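Local atomic coordinates of pyridoxine 4-oxidase (Mesorhizobium loti, PDB entry 4HA6), a protein that probably uses bound FAD to oxidise the 4-hydroxymethyl group of pyridoxine to the aldehyde pyridoxal, as a flavoprotein of the GMC oxidoreductase family. Residues L29-G34 against S216-L221. Sequence-based numbering, arbitrary orientation.
Sequences LLIEAG and SRVRRL. With FAD (flavin-adenine dinucleotide), chain B.
S216, I31 and A33 carry most of this buried contact. The amide N of S216 donates to E32 O (3.0 Å) in a nearly straight bond, 167° at the hydrogen, that approaches tilted from the carbonyl plane. S216 O lies against the 29-34 segment, where A33 CA makes a C-H...O contact with it at 3.3 Å. I31 directs CG2, anti to the backbone N, at S216 O (3.5 Å), S216 CB and V218 CG2, the last at 3.8 Å; the I31 and V218 side chains cross at about a right angle. A33 CB packs on the aliphatic CG of R217 (3.6 Å), while in one of two R217 conformers a water donates to A33 O and accepts from R217 NE, in plane at the guanidinium edge. In the Rossmann-type FAD domain, E32 follows strand 28-31 of the parallel sheet, and its carboxylate accepts from both ribose hydroxyls, O2B at 2.6 Å from OE2 and O3B at 2.9 Å from OE1. G9 N also donates to OE1, and G34 N to OE2, fixing the carboxylate's rotation. On the other segment, V218 reads the adenine edge through its backbone: V218 N donates to N1A, and N6A donates to V218 O (2.9 Å).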
ATOM      1  N   LEU A  29     -24.011  -5.942   0.349  1.00 13.74           N
ATOM      2  CA  LEU A  29     -24.036  -4.626   0.988  1.00 10.56           C
ATOM      3  C   LEU A  29     -22.604  -4.141   1.237  1.00 18.77           C
ATOM      4  O   LEU A  29     -21.785  -4.861   1.825  1.00 10.21           O
ATOM      5  CB  LEU A  29     -24.817  -4.682   2.306  1.00 14.35           C
ATOM      6  CG  LEU A  29     -24.682  -3.495   3.263  1.00 10.30           C
ATOM      7  CD1 LEU A  29     -25.287  -2.242   2.636  1.00  5.70           C
ATOM      8  CD2 LEU A  29     -25.344  -3.824   4.611  1.00 13.55           C
ATOM      9  N   LEU A  30     -22.303  -2.924   0.790  1.00 10.40           N
ATOM     10  CA  LEU A  30     -20.992  -2.320   1.032  1.00 15.94           C
ATOM     11  C   LEU A  30     -21.124  -1.212   2.074  1.00 16.30           C
ATOM     12  O   LEU A  30     -21.935  -0.295   1.902  1.00 14.22           O
ATOM     13  CB  LEU A  30     -20.414  -1.759  -0.279  1.00  9.85           C
ATOM     14  CG  LEU A  30     -19.065  -1.045  -0.190  1.00 13.45           C
ATOM     15  CD1 LEU A  30     -18.027  -1.961   0.429  1.00  6.98           C
ATOM     16  CD2 LEU A  30     -18.605  -0.536  -1.550  1.00  6.20           C
ATOM     17  N   ILE A  31     -20.352  -1.300   3.159  1.00 10.22           N
ATOM     18  CA  ILE A  31     -20.428  -0.291   4.233  1.00  8.06           C
ATOM     19  C   ILE A  31     -19.134   0.515   4.322  1.00 10.34           C
ATOM     20  O   ILE A  31     -18.081  -0.034   4.665  1.00 11.78           O
ATOM     21  CB  ILE A  31     -20.735  -0.927   5.613  1.00  9.11           C
ATOM     22  CG1 ILE A  31     -21.968  -1.829   5.527  1.00  7.80           C
ATOM     23  CG2 ILE A  31     -20.913   0.149   6.693  1.00  9.54           C
ATOM     24  CD1 ILE A  31     -22.322  -2.506   6.842  1.00 13.95           C
ATOM     25  N   GLU A  32     -19.220   1.809   4.006  1.00  6.53           N
ATOM     26  CA  GLU A  32     -18.048   2.686   3.971  1.00 12.95           C
ATOM     27  C   GLU A  32     -18.137   3.801   5.007  1.00 13.05           C
ATOM     28  O   GLU A  32     -19.151   4.493   5.101  1.00  9.86           O
ATOM     29  CB  GLU A  32     -17.862   3.299   2.566  1.00  5.38           C
ATOM     30  CG  GLU A  32     -16.879   4.471   2.506  1.00 12.09           C
ATOM     31  CD  GLU A  32     -15.488   4.113   3.013  1.00 17.64           C
ATOM     32  OE1 GLU A  32     -15.075   2.934   2.843  1.00 10.90           O
ATOM     33  OE2 GLU A  32     -14.804   5.009   3.577  1.00 10.24           O
ATOM     34  N   ALA A  33     -17.067   3.983   5.771  1.00  9.81           N
ATOM     35  CA  ALA A  33     -17.028   5.017   6.799  1.00 14.59           C
ATOM     36  C   ALA A  33     -17.075   6.434   6.199  1.00 15.36           C
ATOM     37  O   ALA A  33     -17.644   7.357   6.789  1.00 16.76           O
ATOM     38  CB  ALA A  33     -15.779   4.842   7.667  1.00 12.25           C
ATOM     39  N   GLY A  34     -16.475   6.612   5.030  1.00 12.68           N
ATOM     40  CA  GLY A  34     -16.386   7.941   4.446  1.00 17.56           C
ATOM     41  C   GLY A  34     -17.567   8.304   3.555  1.00 18.04           C
ATOM     42  O   GLY A  34     -18.550   7.557   3.464  1.00 12.23           O
ATOM     43  N   SER A 216     -20.887   5.547   7.246  1.00 10.51           N
ATOM     44  CA  SER A 216     -21.273   4.546   8.243  1.00 10.06           C
ATOM     45  C   SER A 216     -20.073   3.705   8.704  1.00  9.89           C
ATOM     46  O   SER A 216     -19.432   3.032   7.892  1.00  8.70           O
ATOM     47  CB  SER A 216     -22.342   3.634   7.650  1.00 10.91           C
ATOM     48  OG  SER A 216     -23.390   4.395   7.083  1.00 15.81           O
ATOM     49  N   ARG A 217     -19.795   3.736  10.005  1.00 13.87           N
ATOM     50  CA  ARG A 217     -18.682   2.990  10.588  0.55 10.29           C
ATOM     51  C   ARG A 217     -19.126   1.723  11.298  1.00 10.08           C
ATOM     52  O   ARG A 217     -19.949   1.779  12.221  1.00 10.80           O
ATOM     53  CB  ARG A 217     -17.961   3.848  11.615  0.55 13.61           C
ATOM     54  CG  ARG A 217     -16.858   4.690  11.048  0.55 21.23           C
ATOM     55  CD  ARG A 217     -16.300   5.606  12.107  0.55 22.19           C
ATOM     56  NE  ARG A 217     -15.963   6.904  11.539  0.55 24.70           N
ATOM     57  CZ  ARG A 217     -14.830   7.545  11.778  0.55 21.03           C
ATOM     58  NH1 ARG A 217     -13.927   7.004  12.585  0.55 24.80           N
ATOM     59  NH2 ARG A 217     -14.605   8.725  11.217  0.55 21.24           N
ATOM     60  N   VAL A 218     -18.568   0.582  10.893  1.00  7.19           N
ATOM     61  CA  VAL A 218     -18.830  -0.670  11.609  1.00 11.17           C
ATOM     62  C   VAL A 218     -18.001  -0.660  12.891  1.00 10.09           C
ATOM     63  O   VAL A 218     -16.764  -0.559  12.835  1.00 10.78           O
ATOM     64  CB  VAL A 218     -18.478  -1.910  10.770  1.00  6.98           C
ATOM     65  CG1 VAL A 218     -18.713  -3.176  11.578  1.00  7.00           C
ATOM     66  CG2 VAL A 218     -19.316  -1.940   9.498  1.00  8.99           C
ATOM     67  N   ARG A 219     -18.676  -0.765  14.036  1.00  6.25           N
ATOM     68  CA  ARG A 219     -18.020  -0.610  15.340  1.00  6.55           C
ATOM     69  C   ARG A 219     -17.667  -1.950  15.959  1.00  9.28           C
ATOM     70  O   ARG A 219     -16.606  -2.092  16.568  1.00  8.70           O
ATOM     71  CB  ARG A 219     -18.909   0.210  16.310  1.00  9.08           C
ATOM     72  CG  ARG A 219     -18.381   0.309  17.746  1.00  6.24           C
ATOM     73  CD  ARG A 219     -19.006   1.466  18.542  1.00 14.12           C
ATOM     74  NE  ARG A 219     -20.433   1.272  18.781  1.00 17.42           N
ATOM     75  CZ  ARG A 219     -21.251   2.209  19.269  1.00 36.23           C
ATOM     76  NH1 ARG A 219     -20.783   3.419  19.567  1.00 26.50           N
ATOM     77  NH2 ARG A 219     -22.545   1.945  19.456  1.00 19.57           N
ATOM     78  N   ARG A 220     -18.575  -2.921  15.827  1.00 11.02           N
ATOM     79  CA  ARG A 220     -18.376  -4.256  16.381  0.52  7.27           C
ATOM     80  C   ARG A 220     -19.035  -5.302  15.492  1.00 10.80           C
ATOM     81  O   ARG A 220     -20.068  -5.030  14.854  1.00 10.19           O
ATOM     82  CB  ARG A 220     -19.002  -4.355  17.787  0.52 10.91           C
ATOM     83  CG  ARG A 220     -18.382  -3.453  18.855  0.52 13.27           C
ATOM     84  CD  ARG A 220     -19.069  -3.607  20.230  0.52 17.80           C
ATOM     85  NE  ARG A 220     -20.245  -2.747  20.392  0.52 18.25           N
ATOM     86  CZ  ARG A 220     -20.567  -2.122  21.525  0.52 16.79           C
ATOM     87  NH1 ARG A 220     -19.801  -2.249  22.601  0.52 12.93           N
ATOM     88  NH2 ARG A 220     -21.653  -1.365  21.583  0.52 17.35           N
ATOM     89  N   LEU A 221     -18.450  -6.501  15.466  1.00  7.15           N
ATOM     90  CA  LEU A 221     -19.090  -7.670  14.875  1.00  8.40           C
ATOM     91  C   LEU A 221     -19.645  -8.460  16.044  1.00 13.37           C
ATOM     92  O   LEU A 221     -18.946  -8.668  17.042  1.00 12.61           O
ATOM     93  CB  LEU A 221     -18.078  -8.547  14.139  1.00 11.73           C
ATOM     94  CG  LEU A 221     -17.208  -7.818  13.126  1.00 11.14           C
ATOM     95  CD1 LEU A 221     -16.085  -8.709  12.641  1.00  6.05           C
ATOM     96  CD2 LEU A 221     -18.077  -7.349  11.975  1.00  7.97           C
TER
HETATM   97  PA  FAD B 601      -7.981   1.021   1.907  1.00  5.73           P
HETATM   98  O1A FAD B 601      -7.935   1.252   0.403  1.00 11.80           O
HETATM   99  O2A FAD B 601      -7.276   1.996   2.807  1.00 14.87           O
HETATM  100  O5B FAD B 601      -9.544   0.937   2.320  1.00 10.88           O
HETATM  101  C5B FAD B 601     -10.029   0.961   3.659  1.00  9.36           C
HETATM  102  C4B FAD B 601     -11.439   1.525   3.562  1.00  7.48           C
HETATM  103  O4B FAD B 601     -12.274   1.060   4.628  1.00  9.63           O
HETATM  104  C3B FAD B 601     -11.421   3.046   3.651  1.00 14.77           C
HETATM  105  O3B FAD B 601     -12.286   3.527   2.608  1.00  7.86           O
HETATM  106  C2B FAD B 601     -11.985   3.361   5.034  1.00  9.88           C
HETATM  107  O2B FAD B 601     -12.686   4.617   5.046  1.00 13.44           O
HETATM  108  C1B FAD B 601     -12.905   2.171   5.292  1.00  9.52           C
HETATM  109  N9A FAD B 601     -13.073   1.795   6.727  1.00  6.29           N
HETATM  110  C8A FAD B 601     -12.102   1.707   7.661  1.00  7.45           C
HETATM  111  N7A FAD B 601     -12.624   1.312   8.854  1.00  6.62           N
HETATM  112  C5A FAD B 601     -13.956   1.132   8.695  1.00  8.04           C
HETATM  113  C6A FAD B 601     -15.095   0.715   9.555  1.00  9.04           C
HETATM  114  N6A FAD B 601     -14.906   0.391  10.874  1.00  5.51           N
HETATM  115  N1A FAD B 601     -16.332   0.660   8.982  1.00 12.05           N
HETATM  116  C2A FAD B 601     -16.530   0.964   7.682  1.00 11.02           C
HETATM  117  N3A FAD B 601     -15.531   1.344   6.854  1.00 10.89           N
HETATM  118  C4A FAD B 601     -14.243   1.448   7.289  1.00  7.67           C
HETATM  119  N1  FAD B 601       0.084   1.931  -3.443  1.00  3.53           N
HETATM  120  C2  FAD B 601       0.595   1.698  -4.665  1.00  5.81           C
HETATM  121  O2  FAD B 601       0.653   0.515  -5.071  1.00  5.95           O
HETATM  122  N3  FAD B 601       1.072   2.681  -5.451  1.00  6.79           N
HETATM  123  C4  FAD B 601       1.050   3.972  -5.077  1.00 17.18           C
HETATM  124  O4  FAD B 601       1.512   4.880  -5.818  1.00 23.04           O
HETATM  125  C4X FAD B 601       0.501   4.309  -3.744  1.00 13.55           C
HETATM  126  N5  FAD B 601       0.457   5.575  -3.282  1.00 19.64           N
HETATM  127  C5X FAD B 601      -0.070   5.856  -2.064  1.00 22.62           C
HETATM  128  C6  FAD B 601      -0.120   7.170  -1.601  1.00 21.04           C
HETATM  129  C7  FAD B 601      -0.667   7.459  -0.355  1.00 21.08           C
HETATM  130  C7M FAD B 601      -0.716   8.887   0.129  1.00 14.12           C
HETATM  131  C8  FAD B 601      -1.206   6.358   0.492  1.00 18.15           C
HETATM  132  C8M FAD B 601      -1.791   6.675   1.842  1.00 13.74           C
HETATM  133  C9  FAD B 601      -1.164   5.040   0.038  1.00  9.98           C
HETATM  134  C9A FAD B 601      -0.606   4.760  -1.209  1.00 12.21           C
HETATM  135  N10 FAD B 601      -0.553   3.434  -1.675  1.00 10.91           N
HETATM  136  C10 FAD B 601      -0.002   3.180  -2.939  1.00  8.81           C
HETATM  137  C1' FAD B 601      -1.064   2.338  -0.843  1.00 10.97           C
HETATM  138  C2' FAD B 601      -2.401   1.799  -1.327  1.00 10.50           C
HETATM  139  O2' FAD B 601      -3.291   2.886  -1.628  1.00 13.30           O
HETATM  140  C3' FAD B 601      -2.968   0.938  -0.196  1.00  9.79           C
HETATM  141  O3' FAD B 601      -1.967  -0.018   0.191  1.00  5.53           O
HETATM  142  C4' FAD B 601      -4.237   0.222  -0.623  1.00 10.95           C
HETATM  143  O4' FAD B 601      -5.183   1.213  -1.060  1.00 14.26           O
HETATM  144  C5' FAD B 601      -4.815  -0.622   0.518  1.00  6.90           C
HETATM  145  O5' FAD B 601      -6.181  -0.901   0.217  1.00 11.88           O
HETATM  146  P   FAD B 601      -7.095  -1.645   1.300  1.00 12.17           P
HETATM  147  O1P FAD B 601      -8.363  -2.177   0.646  1.00  8.76           O
HETATM  148  O2P FAD B 601      -6.237  -2.584   2.124  1.00  5.02           O
HETATM  149  O3P FAD B 601      -7.466  -0.446   2.298  1.00  7.05           O
HETATM  150  O   HOH W   1     -17.933   7.825   9.430  1.00 31.80           O